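Local coordinates for protein Cif (Cell cycle inhibiting factor) (Escherichia coli, PDB 3EFY) that deamidates a glutamine of the host protein NEDD8, thereby shutting down cullin-RING ubiquitin ligases and inhibiting the host cell cycle, at residues N15-M18 against K19-D23; E100-T104 against H105-T109; L130-I133 against A134-D138; D140-V143 against K144-R147. All blocks are in the same frame, centred on the assembly; numbering follows the deposited sequence.

Contact 1 (N15-M18 against K19-D23); sequences NAIM and KLFLD
I17 O accepts F21 N at 3.0 Å, and the same i to i+4 pattern joins N15 O to K19 N and A16 O to L20 N. L22 N also reaches M18 O, but with only 134° at the hydrogen, a more bent bond at the point where the helix ends; D23 then leaves helical backbone angles. This is the last part of helix 10-22, which starts at C10, the active-site cysteine, and packs on the antiparallel sheet, as the cysteine-bearing helix does in papain-like enzymes. The F21 ring lies with its CD2 edge 3.3 Å from I17 O, which sits near the ring plane. Alongside it, I17 CG2, anti to the backbone N (CG1 at chi1 -64°), meets F21 CE2 at 3.7 Å. One residue on, M18 bends at chi2 and chi3, which sets CE beside L22 CD1 at 3.8 Å. These apolar side chains suit a face pressed on V56 and I69 of the sheet, while F21 makes an edge-to-face contact with Y166. The other face turns to the second subunit: A16 is small enough for L181 of that chain, and the extended K19 carries NZ to a salt bridge with D23 of the same neighbour.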
ATOM      1  N   ASN A  15      10.001   2.928  -1.735  1.00 17.18           N
ATOM      2  CA  ASN A  15       9.408   2.196  -0.625  1.00 17.80           C
ATOM      3  C   ASN A  15       8.007   1.679  -0.936  1.00 19.36           C
ATOM      4  O   ASN A  15       7.630   0.579  -0.545  1.00 19.34           O
ATOM      5  CB  ASN A  15       9.322   3.118   0.592  1.00 18.63           C
ATOM      6  CG  ASN A  15      10.654   3.521   1.137  1.00 19.23           C
ATOM      7  OD1 ASN A  15      11.703   2.974   0.787  1.00 21.37           O
ATOM      8  ND2 ASN A  15      10.622   4.480   2.098  1.00 20.81           N
ATOM      9  N   ALA A  16       7.218   2.471  -1.678  1.00 18.28           N
ATOM     10  CA  ALA A  16       5.886   2.098  -2.047  1.00 18.87           C
ATOM     11  C   ALA A  16       5.876   0.904  -3.023  1.00 19.14           C
ATOM     12  O   ALA A  16       5.005   0.062  -2.955  1.00 19.20           O
ATOM     13  CB  ALA A  16       5.167   3.283  -2.643  1.00 19.78           C
ATOM     14  N   ILE A  17       6.822   0.890  -3.929  1.00 18.37           N
ATOM     15  CA  ILE A  17       6.997  -0.215  -4.853  1.00 17.99           C
ATOM     16  C   ILE A  17       7.369  -1.500  -4.110  1.00 18.41           C
ATOM     17  O   ILE A  17       6.789  -2.579  -4.384  1.00 18.74           O
ATOM     18  CB  ILE A  17       8.009   0.091  -5.945  1.00 17.67           C
ATOM     19  CG1 ILE A  17       7.541   1.243  -6.832  1.00 18.78           C
ATOM     20  CG2 ILE A  17       8.234  -1.176  -6.807  1.00 18.13           C
ATOM     21  CD1 ILE A  17       8.627   1.805  -7.678  1.00 20.22           C
ATOM     22  N   MET A  18       8.252  -1.414  -3.107  1.00 18.38           N
ATOM     23  CA  MET A  18       8.548  -2.583  -2.282  1.00 18.74           C
ATOM     24  C   MET A  18       7.277  -3.121  -1.613  1.00 19.38           C
ATOM     25  O   MET A  18       7.066  -4.340  -1.579  1.00 18.66           O
ATOM     26  CB  MET A  18       9.620  -2.267  -1.236  1.00 18.13           C
ATOM     27  CG  MET A  18      10.958  -1.916  -1.836  1.00 19.36           C
ATOM     28  SD  MET A  18      11.746  -3.239  -2.780  1.00 19.60           S
ATOM     29  CE  MET A  18      12.415  -4.263  -1.434  1.00 21.95           C
ATOM     30  N   LYS A  19       6.426  -2.230  -1.106  1.00 17.86           N
ATOM     31  CA  LYS A  19       5.162  -2.665  -0.475  1.00 19.22           C
ATOM     32  C   LYS A  19       4.269  -3.397  -1.505  1.00 19.77           C
ATOM     33  O   LYS A  19       3.646  -4.434  -1.191  1.00 20.08           O
ATOM     34  CB  LYS A  19       4.404  -1.490   0.126  1.00 19.93           C
ATOM     35  CG  LYS A  19       5.133  -0.849   1.304  1.00 22.32           C
ATOM     36  CD  LYS A  19       4.287   0.275   1.913  1.00 27.36           C
ATOM     37  CE  LYS A  19       5.005   0.968   3.109  1.00 31.46           C
ATOM     38  NZ  LYS A  19       4.302   2.265   3.505  1.00 32.71           N
ATOM     39  N   LEU A  20       4.218  -2.873  -2.724  1.00 19.92           N
ATOM     40  CA  LEU A  20       3.437  -3.526  -3.781  1.00 20.85           C
ATOM     41  C   LEU A  20       3.907  -4.930  -4.052  1.00 20.88           C
ATOM     42  O   LEU A  20       3.104  -5.843  -4.272  1.00 22.07           O
ATOM     43  CB  LEU A  20       3.471  -2.705  -5.098  1.00 21.51           C
ATOM     44  CG  LEU A  20       2.589  -1.449  -5.028  1.00 27.84           C
ATOM     45  CD1 LEU A  20       2.828  -0.599  -6.272  1.00 30.43           C
ATOM     46  CD2 LEU A  20       1.083  -1.779  -4.924  1.00 32.13           C
ATOM     47  N   PHE A  21       5.220  -5.130  -4.085  1.00 19.03           N
ATOM     48  CA  PHE A  21       5.745  -6.477  -4.346  1.00 18.81           C
ATOM     49  C   PHE A  21       5.581  -7.440  -3.189  1.00 20.41           C
ATOM     50  O   PHE A  21       5.421  -8.637  -3.411  1.00 21.53           O
ATOM     51  CB  PHE A  21       7.213  -6.440  -4.738  1.00 18.56           C
ATOM     52  CG  PHE A  21       7.424  -6.142  -6.219  1.00 20.35           C
ATOM     53  CD1 PHE A  21       7.516  -7.148  -7.163  1.00 22.41           C
ATOM     54  CD2 PHE A  21       7.447  -4.844  -6.692  1.00 21.44           C
ATOM     55  CE1 PHE A  21       7.658  -6.861  -8.515  1.00 23.78           C
ATOM     56  CE2 PHE A  21       7.590  -4.576  -8.019  1.00 23.09           C
ATOM     57  CZ  PHE A  21       7.691  -5.569  -8.950  1.00 23.95           C
ATOM     58  N   LEU A  22       5.696  -6.934  -1.975  1.00 18.68           N
ATOM     59  CA  LEU A  22       5.926  -7.754  -0.773  1.00 18.79           C
ATOM     60  C   LEU A  22       4.811  -7.866   0.238  1.00 20.49           C
ATOM     61  O   LEU A  22       4.755  -8.881   0.963  1.00 21.40           O
ATOM     62  CB  LEU A  22       7.173  -7.265  -0.056  1.00 19.12           C
ATOM     63  CG  LEU A  22       8.437  -7.236  -0.901  1.00 18.30           C
ATOM     64  CD1 LEU A  22       9.653  -6.586  -0.165  1.00 20.11           C
ATOM     65  CD2 LEU A  22       8.835  -8.650  -1.393  1.00 20.62           C
ATOM     66  N   ASP A  23       3.927  -6.880   0.318  1.00 19.80           N
ATOM     67  CA  ASP A  23       2.933  -6.891   1.382  1.00 20.93           C
ATOM     68  C   ASP A  23       1.912  -7.999   1.175  1.00 22.98           C
ATOM     69  O   ASP A  23       1.435  -8.243   0.073  1.00 22.78           O
ATOM     70  CB  ASP A  23       2.236  -5.564   1.505  1.00 21.80           C
ATOM     71  CG  ASP A  23       3.098  -4.480   2.174  1.00 22.90           C
ATOM     72  OD1 ASP A  23       4.260  -4.740   2.453  1.00 22.04           O
ATOM     73  OD2 ASP A  23       2.578  -3.366   2.375  1.00 26.31           O
TER

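Contact 2 (E100-T104 against H105-T109); sequences EDWMT and HKALT
H105 and D101 form the shortest hydrogen bond between the two segments, ND1 to D101 O at 2.8 Å. The acceptor lies in the imidazole plane and the donor meets a lone pair of the carbonyl, so the ring is held in a fixed rotation. W102 O takes A107 N at 3.0 Å and, weakly, H105 N; with these bonds the chain leaves helix 99-103 and turns into the 3-10 segment 106-108. T104 suits the turn because OG1, lying between the backbone N and the carbonyl carbon (chi1 61°), donates back to E100 O at 2.7 Å, from the opposite face of that carbonyl to T104 N.

The apolar contacts gather round the indole. K106 CB stands over the six-membered ring of W102 in a CH-pi contact, 4.0 Å from its centroid and 20° off the normal, and the extended chain passes out over the CH2 edge of the ring before NZ bonds to D138 O and T135 O. A107, whose side chain is a single methyl, fits its CB between the indole and M103, 3.5 Å from W102 CD1 and 3.6 Å from M103 SD.

W102 NE1 is bonded to L84 O, and its side chain packs on Q86, an active-site residue. The bond from ND1 means that H105 carries a proton there, whereas M103 O is buried without a partner in the model.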
ATOM      1  N   GLU A 100       5.024   7.865 -13.589  1.00 24.86           N
ATOM      2  CA  GLU A 100       4.115   7.571 -14.725  1.00 26.40           C
ATOM      3  C   GLU A 100       4.837   7.576 -16.080  1.00 25.81           C
ATOM      4  O   GLU A 100       4.668   6.667 -16.905  1.00 26.57           O
ATOM      5  CB  GLU A 100       2.954   8.580 -14.735  1.00 27.26           C
ATOM      6  CG  GLU A 100       1.998   8.385 -15.854  1.00 32.68           C
ATOM      7  CD  GLU A 100       0.791   9.294 -15.762  1.00 39.24           C
ATOM      8  OE1 GLU A 100       0.818  10.315 -15.035  1.00 44.97           O
ATOM      9  OE2 GLU A 100      -0.189   8.965 -16.435  1.00 45.76           O
ATOM     10  N   ASP A 101       5.682   8.574 -16.275  1.00 25.72           N
ATOM     11  CA  ASP A 101       6.407   8.744 -17.534  1.00 25.44           C
ATOM     12  C   ASP A 101       7.455   7.660 -17.738  1.00 23.78           C
ATOM     13  O   ASP A 101       7.511   7.033 -18.800  1.00 23.85           O
ATOM     14  CB  ASP A 101       7.012  10.122 -17.598  1.00 26.02           C
ATOM     15  CG  ASP A 101       5.952  11.223 -17.617  1.00 32.50           C
ATOM     16  OD1 ASP A 101       4.813  10.972 -18.126  1.00 37.34           O
ATOM     17  OD2 ASP A 101       6.237  12.312 -17.068  1.00 37.96           O
ATOM     18  N   TRP A 102       8.251   7.384 -16.693  1.00 21.40           N
ATOM     19  CA  TRP A 102       9.232   6.319 -16.758  1.00 19.44           C
ATOM     20  C   TRP A 102       8.546   4.976 -17.095  1.00 19.28           C
ATOM     21  O   TRP A 102       9.024   4.202 -17.955  1.00 20.00           O
ATOM     22  CB  TRP A 102      10.004   6.235 -15.430  1.00 19.07           C
ATOM     23  CG  TRP A 102      11.035   5.156 -15.411  1.00 18.13           C
ATOM     24  CD1 TRP A 102      10.914   3.938 -14.777  1.00 17.68           C
ATOM     25  CD2 TRP A 102      12.290   5.119 -16.106  1.00 18.07           C
ATOM     26  NE1 TRP A 102      12.038   3.196 -15.001  1.00 17.00           N
ATOM     27  CE2 TRP A 102      12.896   3.880 -15.825  1.00 17.81           C
ATOM     28  CE3 TRP A 102      12.974   6.003 -16.954  1.00 17.94           C
ATOM     29  CZ2 TRP A 102      14.139   3.530 -16.359  1.00 17.59           C
ATOM     30  CZ3 TRP A 102      14.212   5.680 -17.431  1.00 18.41           C
ATOM     31  CH2 TRP A 102      14.806   4.450 -17.133  1.00 19.75           C
ATOM     32  N   MET A 103       7.460   4.668 -16.393  1.00 20.32           N
ATOM     33  CA  MET A 103       6.872   3.333 -16.444  1.00 22.22           C
ATOM     34  C   MET A 103       6.143   3.058 -17.763  1.00 24.54           C
ATOM     35  O   MET A 103       6.054   1.877 -18.191  1.00 28.11           O
ATOM     36  CB  MET A 103       5.959   3.068 -15.267  1.00 23.53           C
ATOM     37  CG  MET A 103       6.695   3.129 -13.915  1.00 23.03           C
ATOM     38  SD  MET A 103       7.884   1.765 -13.736  1.00 23.12           S
ATOM     39  CE  MET A 103       6.781   0.455 -13.380  1.00 31.00           C
ATOM     40  N   THR A 104       5.693   4.139 -18.384  1.00 24.64           N
ATOM     41  CA  THR A 104       4.925   4.034 -19.651  1.00 25.03           C
ATOM     42  C   THR A 104       5.821   4.169 -20.884  1.00 26.71           C
ATOM     43  O   THR A 104       5.315   4.164 -22.032  1.00 27.82           O
ATOM     44  CB  THR A 104       3.702   5.017 -19.655  1.00 24.57           C
ATOM     45  OG1 THR A 104       4.098   6.382 -19.534  1.00 25.14           O
ATOM     46  CG2 THR A 104       2.706   4.676 -18.533  1.00 28.97           C
ATOM     47  N   HIS A 105       7.126   4.327 -20.676  1.00 25.20           N
ATOM     48  CA  HIS A 105       8.077   4.467 -21.733  1.00 26.24           C
ATOM     49  C   HIS A 105       9.223   3.481 -21.423  1.00 27.11           C
ATOM     50  O   HIS A 105       9.058   2.288 -21.573  1.00 30.56           O
ATOM     51  CB  HIS A 105       8.435   5.966 -21.966  1.00 26.39           C
ATOM     52  CG  HIS A 105       7.233   6.799 -22.329  1.00 27.34           C
ATOM     53  ND1 HIS A 105       6.457   7.422 -21.384  1.00 26.70           N
ATOM     54  CD2 HIS A 105       6.592   6.991 -23.520  1.00 29.90           C
ATOM     55  CE1 HIS A 105       5.423   8.011 -21.970  1.00 29.64           C
ATOM     56  NE2 HIS A 105       5.484   7.766 -23.269  1.00 29.05           N
ATOM     57  N   LYS A 106      10.337   3.939 -20.956  1.00 27.32           N
ATOM     58  CA  LYS A 106      11.521   3.122 -20.898  1.00 25.87           C
ATOM     59  C   LYS A 106      11.466   1.881 -19.997  1.00 24.98           C
ATOM     60  O   LYS A 106      12.068   0.860 -20.303  1.00 24.59           O
ATOM     61  CB  LYS A 106      12.674   4.020 -20.520  1.00 25.84           C
ATOM     62  CG  LYS A 106      14.027   3.403 -20.674  1.00 26.15           C
ATOM     63  CD  LYS A 106      15.063   4.454 -20.874  1.00 25.39           C
ATOM     64  CE  LYS A 106      16.462   3.932 -20.737  1.00 25.80           C
ATOM     65  NZ  LYS A 106      17.466   4.962 -21.156  1.00 25.35           N
ATOM     66  N   ALA A 107      10.723   1.938 -18.892  1.00 24.00           N
ATOM     67  CA  ALA A 107      10.729   0.845 -17.925  1.00 25.45           C
ATOM     68  C   ALA A 107      10.242  -0.488 -18.480  1.00 26.61           C
ATOM     69  O   ALA A 107      10.662  -1.484 -17.972  1.00 27.02           O
ATOM     70  CB  ALA A 107       9.872   1.179 -16.695  1.00 25.29           C
ATOM     71  N   LEU A 108       9.399  -0.514 -19.516  1.00 30.19           N
ATOM     72  CA  LEU A 108       8.878  -1.826 -19.923  1.00 32.62           C
ATOM     73  C   LEU A 108       9.822  -2.647 -20.778  1.00 31.94           C
ATOM     74  O   LEU A 108       9.605  -3.847 -20.975  1.00 31.65           O
ATOM     75  CB  LEU A 108       7.479  -1.749 -20.529  1.00 36.10           C
ATOM     76  CG  LEU A 108       6.405  -1.462 -19.467  1.00 38.76           C
ATOM     77  CD1 LEU A 108       5.071  -1.535 -20.099  1.00 40.38           C
ATOM     78  CD2 LEU A 108       6.468  -2.379 -18.249  1.00 41.32           C
ATOM     79  N   THR A 109      10.919  -2.038 -21.196  1.00 29.24           N
ATOM     80  CA  THR A 109      11.991  -2.801 -21.840  1.00 29.44           C
ATOM     81  C   THR A 109      12.953  -3.378 -20.809  1.00 28.29           C
ATOM     82  O   THR A 109      13.544  -2.614 -20.032  1.00 27.73           O
ATOM     83  CB  THR A 109      12.718  -1.887 -22.812  1.00 29.65           C
ATOM     84  OG1 THR A 109      11.766  -1.511 -23.832  1.00 33.99           O
ATOM     85  CG2 THR A 109      13.889  -2.601 -23.518  1.00 32.63           C
TER

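Contact 3 (L130-I133 against A134-D138); sequences LEQI and ATLFD
F137 turns one edge of its ring toward I133: the backbone oxygen I133 O lies near the ring plane, 3.4 Å from CD2, and I133 CG2 comes to 4.0 Å from the same carbon as the two side chains cross at a slant. Beyond the segments, Y68 and Y119 both meet this ring edge-to-face, so it is set among aromatic neighbours. The residues make up helix 130-137, a short alpha-helix that packs beside helix 113-124 and ends next to the active site, where the F137 side chain is about 4 Å from those of Q86 and H66.

The spine is a run of i to i+4 bonds. L130 O takes A134 N at 2.9 Å with 169° at the hydrogen, E131 O takes T135 N, Q132 O takes L136 N, and I133 O takes F137 N. I133 O also receives L136 N weakly, a second donor as the helix closes at D138.

Residue choice follows the surroundings. I133 has CG2 anti to its backbone N, which sends that methyl along the helix toward F137, while L136 leans on I116 and Y119. A134 offers only a methyl where the following loop crosses. At the C-terminal end F137 O accepts Q86 NE2, and D138, salt-bridged to R95 through OD1, uses OD2 to bind the backbone N of D140 and N142. On the exposed side, T135 OG1, held beside its own backbone N by chi1 -67°, comes within 3.0 Å of E131 O, though another acceptor is also within reach of its proton.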
ATOM      1  N   LEU A 130      29.327   8.777 -17.656  1.00 34.54           N
ATOM      2  CA  LEU A 130      28.064   9.469 -17.885  1.00 33.70           C
ATOM      3  C   LEU A 130      27.185   8.799 -18.932  1.00 31.08           C
ATOM      4  O   LEU A 130      25.946   8.841 -18.830  1.00 29.50           O
ATOM      5  CB  LEU A 130      28.280  10.942 -18.253  1.00 35.02           C
ATOM      6  CG  LEU A 130      28.657  11.930 -17.155  1.00 38.53           C
ATOM      7  CD1 LEU A 130      28.850  13.308 -17.799  1.00 39.44           C
ATOM      8  CD2 LEU A 130      27.604  11.995 -16.020  1.00 40.00           C
ATOM      9  N   GLU A 131      27.793   8.162 -19.939  1.00 28.71           N
ATOM     10  CA  GLU A 131      27.008   7.451 -20.910  1.00 29.50           C
ATOM     11  C   GLU A 131      26.309   6.272 -20.227  1.00 27.88           C
ATOM     12  O   GLU A 131      25.163   6.010 -20.525  1.00 27.13           O
ATOM     13  CB  GLU A 131      27.842   6.971 -22.105  1.00 31.13           C
ATOM     14  CG  GLU A 131      28.433   8.117 -22.949  1.00 37.52           C
ATOM     15  CD  GLU A 131      27.429   8.858 -23.832  1.00 45.49           C
ATOM     16  OE1 GLU A 131      26.217   8.526 -23.839  1.00 50.47           O
ATOM     17  OE2 GLU A 131      27.869   9.808 -24.536  1.00 51.13           O
ATOM     18  N   GLN A 132      27.034   5.619 -19.329  1.00 27.22           N
ATOM     19  CA  GLN A 132      26.513   4.455 -18.563  1.00 26.59           C
ATOM     20  C   GLN A 132      25.288   4.905 -17.728  1.00 25.27           C
ATOM     21  O   GLN A 132      24.235   4.295 -17.754  1.00 26.58           O
ATOM     22  CB  GLN A 132      27.614   3.916 -17.692  1.00 27.19           C
ATOM     23  CG  GLN A 132      27.216   2.804 -16.786  1.00 29.73           C
ATOM     24  CD  GLN A 132      28.385   2.223 -16.025  1.00 30.34           C
ATOM     25  OE1 GLN A 132      29.155   2.929 -15.343  1.00 31.68           O
ATOM     26  NE2 GLN A 132      28.523   0.909 -16.131  1.00 32.16           N
ATOM     27  N   ILE A 133      25.433   6.036 -17.051  1.00 24.08           N
ATOM     28  CA  ILE A 133      24.348   6.581 -16.200  1.00 22.80           C
ATOM     29  C   ILE A 133      23.152   6.993 -17.029  1.00 22.60           C
ATOM     30  O   ILE A 133      22.010   6.675 -16.717  1.00 22.23           O
ATOM     31  CB  ILE A 133      24.867   7.762 -15.327  1.00 22.69           C
ATOM     32  CG1 ILE A 133      25.910   7.303 -14.336  1.00 25.03           C
ATOM     33  CG2 ILE A 133      23.704   8.497 -14.583  1.00 23.02           C
ATOM     34  CD1 ILE A 133      26.621   8.456 -13.646  1.00 27.69           C
ATOM     35  N   ALA A 134      23.377   7.695 -18.146  1.00 22.19           N
ATOM     36  CA  ALA A 134      22.256   8.051 -19.007  1.00 22.49           C
ATOM     37  C   ALA A 134      21.528   6.885 -19.594  1.00 21.71           C
ATOM     38  O   ALA A 134      20.297   6.885 -19.676  1.00 21.59           O
ATOM     39  CB  ALA A 134      22.712   8.969 -20.146  1.00 22.67           C
ATOM     40  N   THR A 135      22.267   5.861 -20.009  1.00 23.46           N
ATOM     41  CA  THR A 135      21.665   4.658 -20.588  1.00 23.57           C
ATOM     42  C   THR A 135      20.739   3.942 -19.605  1.00 21.97           C
ATOM     43  O   THR A 135      19.670   3.507 -19.960  1.00 22.39           O
ATOM     44  CB  THR A 135      22.706   3.696 -21.113  1.00 24.66           C
ATOM     45  OG1 THR A 135      23.352   4.310 -22.251  1.00 26.58           O
ATOM     46  CG2 THR A 135      22.071   2.404 -21.584  1.00 27.06           C
ATOM     47  N   LEU A 136      21.140   3.937 -18.348  1.00 21.03           N
ATOM     48  CA  LEU A 136      20.347   3.268 -17.301  1.00 21.24           C
ATOM     49  C   LEU A 136      19.186   4.121 -16.770  1.00 20.23           C
ATOM     50  O   LEU A 136      18.093   3.603 -16.545  1.00 21.79           O
ATOM     51  CB  LEU A 136      21.248   2.845 -16.147  1.00 21.23           C
ATOM     52  CG  LEU A 136      22.200   1.680 -16.470  1.00 23.26           C
ATOM     53  CD1 LEU A 136      23.313   1.534 -15.415  1.00 25.16           C
ATOM     54  CD2 LEU A 136      21.347   0.372 -16.645  1.00 25.23           C
ATOM     55  N   PHE A 137      19.438   5.423 -16.550  1.00 20.69           N
ATOM     56  CA  PHE A 137      18.536   6.202 -15.704  1.00 20.13           C
ATOM     57  C   PHE A 137      17.764   7.321 -16.412  1.00 20.86           C
ATOM     58  O   PHE A 137      16.736   7.755 -15.914  1.00 20.04           O
ATOM     59  CB  PHE A 137      19.302   6.819 -14.526  1.00 21.13           C
ATOM     60  CG  PHE A 137      19.897   5.799 -13.574  1.00 19.44           C
ATOM     61  CD1 PHE A 137      19.082   5.163 -12.651  1.00 19.39           C
ATOM     62  CD2 PHE A 137      21.244   5.502 -13.598  1.00 19.33           C
ATOM     63  CE1 PHE A 137      19.625   4.179 -11.799  1.00 18.22           C
ATOM     64  CE2 PHE A 137      21.775   4.562 -12.751  1.00 20.45           C
ATOM     65  CZ  PHE A 137      20.952   3.891 -11.857  1.00 18.90           C
ATOM     66  N   ASP A 138      18.284   7.796 -17.560  1.00 20.91           N
ATOM     67  CA  ASP A 138      17.609   8.884 -18.286  1.00 21.70           C
ATOM     68  C   ASP A 138      16.535   8.372 -19.257  1.00 21.32           C
ATOM     69  O   ASP A 138      16.758   7.436 -20.006  1.00 21.68           O
ATOM     70  CB  ASP A 138      18.634   9.780 -18.980  1.00 21.95           C
ATOM     71  CG  ASP A 138      17.985  11.076 -19.495  1.00 22.49           C
ATOM     72  OD1 ASP A 138      17.687  11.973 -18.677  1.00 24.16           O
ATOM     73  OD2 ASP A 138      17.628  11.110 -20.690  1.00 24.74           O
TER

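Contact 4 (D140-V143 against K144-R147)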
ATOM      1  N   ASP A 140      15.406   9.409 -21.974  1.00 25.21           N
ATOM      2  CA  ASP A 140      15.850   9.518 -23.366  1.00 26.07           C
ATOM      3  C   ASP A 140      17.266   8.991 -23.601  1.00 26.18           C
ATOM      4  O   ASP A 140      17.794   9.059 -24.730  1.00 26.96           O
ATOM      5  CB  ASP A 140      15.794  10.997 -23.817  1.00 26.31           C
ATOM      6  CG  ASP A 140      14.402  11.572 -23.830  1.00 28.54           C
ATOM      7  OD1 ASP A 140      13.431  10.846 -24.162  1.00 31.95           O
ATOM      8  OD2 ASP A 140      14.284  12.798 -23.525  1.00 31.61           O
ATOM      9  N   GLY A 141      17.939   8.514 -22.568  1.00 25.13           N
ATOM     10  CA  GLY A 141      19.343   8.174 -22.636  1.00 25.43           C
ATOM     11  C   GLY A 141      20.268   9.323 -22.965  1.00 27.10           C
ATOM     12  O   GLY A 141      21.313   9.120 -23.593  1.00 27.46           O
ATOM     13  N   ASN A 142      19.899  10.526 -22.531  1.00 26.00           N
ATOM     14  CA  ASN A 142      20.565  11.750 -22.984  1.00 27.07           C
ATOM     15  C   ASN A 142      21.589  12.253 -21.983  1.00 26.88           C
ATOM     16  O   ASN A 142      21.241  12.802 -20.928  1.00 27.17           O
ATOM     17  CB  ASN A 142      19.507  12.802 -23.294  1.00 27.60           C
ATOM     18  CG  ASN A 142      20.119  14.066 -23.932  1.00 26.00           C
ATOM     19  OD1 ASN A 142      21.337  14.207 -23.994  1.00 30.87           O
ATOM     20  ND2 ASN A 142      19.261  14.963 -24.405  1.00 29.72           N
ATOM     21  N   VAL A 143      22.875  12.069 -22.295  1.00 26.84           N
ATOM     22  CA  VAL A 143      23.949  12.438 -21.406  1.00 28.67           C
ATOM     23  C   VAL A 143      23.979  13.966 -21.124  1.00 29.34           C
ATOM     24  O   VAL A 143      24.375  14.385 -20.038  1.00 27.60           O
ATOM     25  CB  VAL A 143      25.310  11.927 -21.944  1.00 31.19           C
ATOM     26  CG1 VAL A 143      25.705  12.683 -23.214  1.00 31.92           C
ATOM     27  CG2 VAL A 143      26.403  12.106 -20.914  1.00 34.90           C
ATOM     28  N   LYS A 144      23.500  14.764 -22.074  1.00 29.83           N
ATOM     29  CA  LYS A 144      23.486  16.223 -21.886  1.00 31.57           C
ATOM     30  C   LYS A 144      22.526  16.669 -20.806  1.00 31.63           C
ATOM     31  O   LYS A 144      22.623  17.815 -20.344  1.00 32.61           O
ATOM     32  CB  LYS A 144      23.153  16.961 -23.181  1.00 32.91           C
ATOM     33  CG  LYS A 144      24.168  16.692 -24.267  1.00 36.38           C
ATOM     34  CD  LYS A 144      23.881  17.508 -25.485  1.00 41.83           C
ATOM     35  CE  LYS A 144      24.925  17.253 -26.568  1.00 44.72           C
ATOM     36  NZ  LYS A 144      24.439  17.797 -27.886  1.00 49.11           N
ATOM     37  N   MET A 145      21.591  15.809 -20.398  1.00 29.84           N
ATOM     38  CA  MET A 145      20.657  16.174 -19.326  1.00 28.61           C
ATOM     39  C   MET A 145      21.196  15.913 -17.929  1.00 27.23           C
ATOM     40  O   MET A 145      20.551  16.307 -16.946  1.00 27.76           O
ATOM     41  CB  MET A 145      19.311  15.483 -19.493  1.00 28.70           C
ATOM     42  CG  MET A 145      18.536  15.806 -20.743  1.00 31.49           C
ATOM     43  SD  MET A 145      18.048  17.536 -20.593  1.00 41.04           S
ATOM     44  CE  MET A 145      19.203  18.243 -21.741  1.00 40.17           C
ATOM     45  N   LEU A 146      22.338  15.242 -17.809  1.00 26.41           N
ATOM     46  CA  LEU A 146      22.907  14.917 -16.526  1.00 26.39           C
ATOM     47  C   LEU A 146      23.756  16.040 -16.017  1.00 26.78           C
ATOM     48  O   LEU A 146      24.244  16.873 -16.796  1.00 26.67           O
ATOM     49  CB  LEU A 146      23.779  13.679 -16.604  1.00 26.78           C
ATOM     50  CG  LEU A 146      23.043  12.444 -17.105  1.00 27.09           C
ATOM     51  CD1 LEU A 146      24.083  11.304 -17.148  1.00 26.89           C
ATOM     52  CD2 LEU A 146      21.825  12.034 -16.245  1.00 27.35           C
ATOM     53  N   ARG A 147      23.936  16.054 -14.719  1.00 25.27           N
ATOM     54  CA  ARG A 147      24.821  17.005 -14.055  1.00 26.87           C
ATOM     55  C   ARG A 147      25.865  16.264 -13.226  1.00 27.00           C
ATOM     56  O   ARG A 147      25.642  15.966 -12.050  1.00 26.15           O
ATOM     57  CB  ARG A 147      23.999  17.949 -13.199  1.00 26.21           C
ATOM     58  CG  ARG A 147      23.141  18.936 -14.042  1.00 27.22           C
ATOM     59  CD  ARG A 147      22.506  19.973 -13.177  1.00 26.33           C
ATOM     60  NE  ARG A 147      21.762  20.939 -13.979  1.00 27.32           N
ATOM     61  CZ  ARG A 147      21.035  21.921 -13.458  1.00 26.40           C
ATOM     62  NH1 ARG A 147      20.967  22.097 -12.148  1.00 28.65           N
ATOM     63  NH2 ARG A 147      20.378  22.731 -14.262  1.00 24.46           N
TER
HETATM   64  O   HOH W   1      26.316  16.108 -19.214  1.00 39.44           O
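K144 meets N142 first: its backbone N donates to N142 OD1 at 2.9 Å, approaching from above the plane of the amide, with 140° at the hydrogen. N142 can do this because CG lies anti to the backbone N (chi1 -173°), which swings the amide forward over the chain; K144 CB then rests 3.4 Å from OD1, while the rest of the lysine runs out extended at the surface. M145 follows, its N bonded to N142 O at 3.1 Å and its CG passing 3.8 Å from N142 ND2, so a methylene of the methionine lies against the asparagine amide as the two side chains cross. L146 comes next. Its N reaches V143 O at 3.1 Å, and a water lies 2.7 Å from that same oxygen and 3.3 Å from L146 O, although it has more acceptors in reach than protons. The leucine suits the spot by packing on L130 and I133 of helix 130-137, where V143 also leans on L130; between V143 and L146 themselves the touch is loose. An Asx turn from N142 OD1 thus opens two overlapping type I turns, 142-145 and 143-146, a one-turn 3-10 segment.

Overall arrangement
This C-terminal part of Cif, which carries the active-site residues, is followed here at four short stretches in series; none nests in or crosses another, and each closes only a local turn. Contact 1 lies on the helix that starts at the active-site cysteine, and contact 2 comes after the central strands, at the end of helix 99-103; both touch the second subunit. Contact 3 follows helix 113-124, and K106 of contact 2 ties to its C-terminal end. Contact 4 begins just beyond, folding back over helix 130-137 with centres 7 Å apart. Contacts 3 and 4 lie across the chain's centre from contact 1, while contacts 2 and 3 both approach Q86.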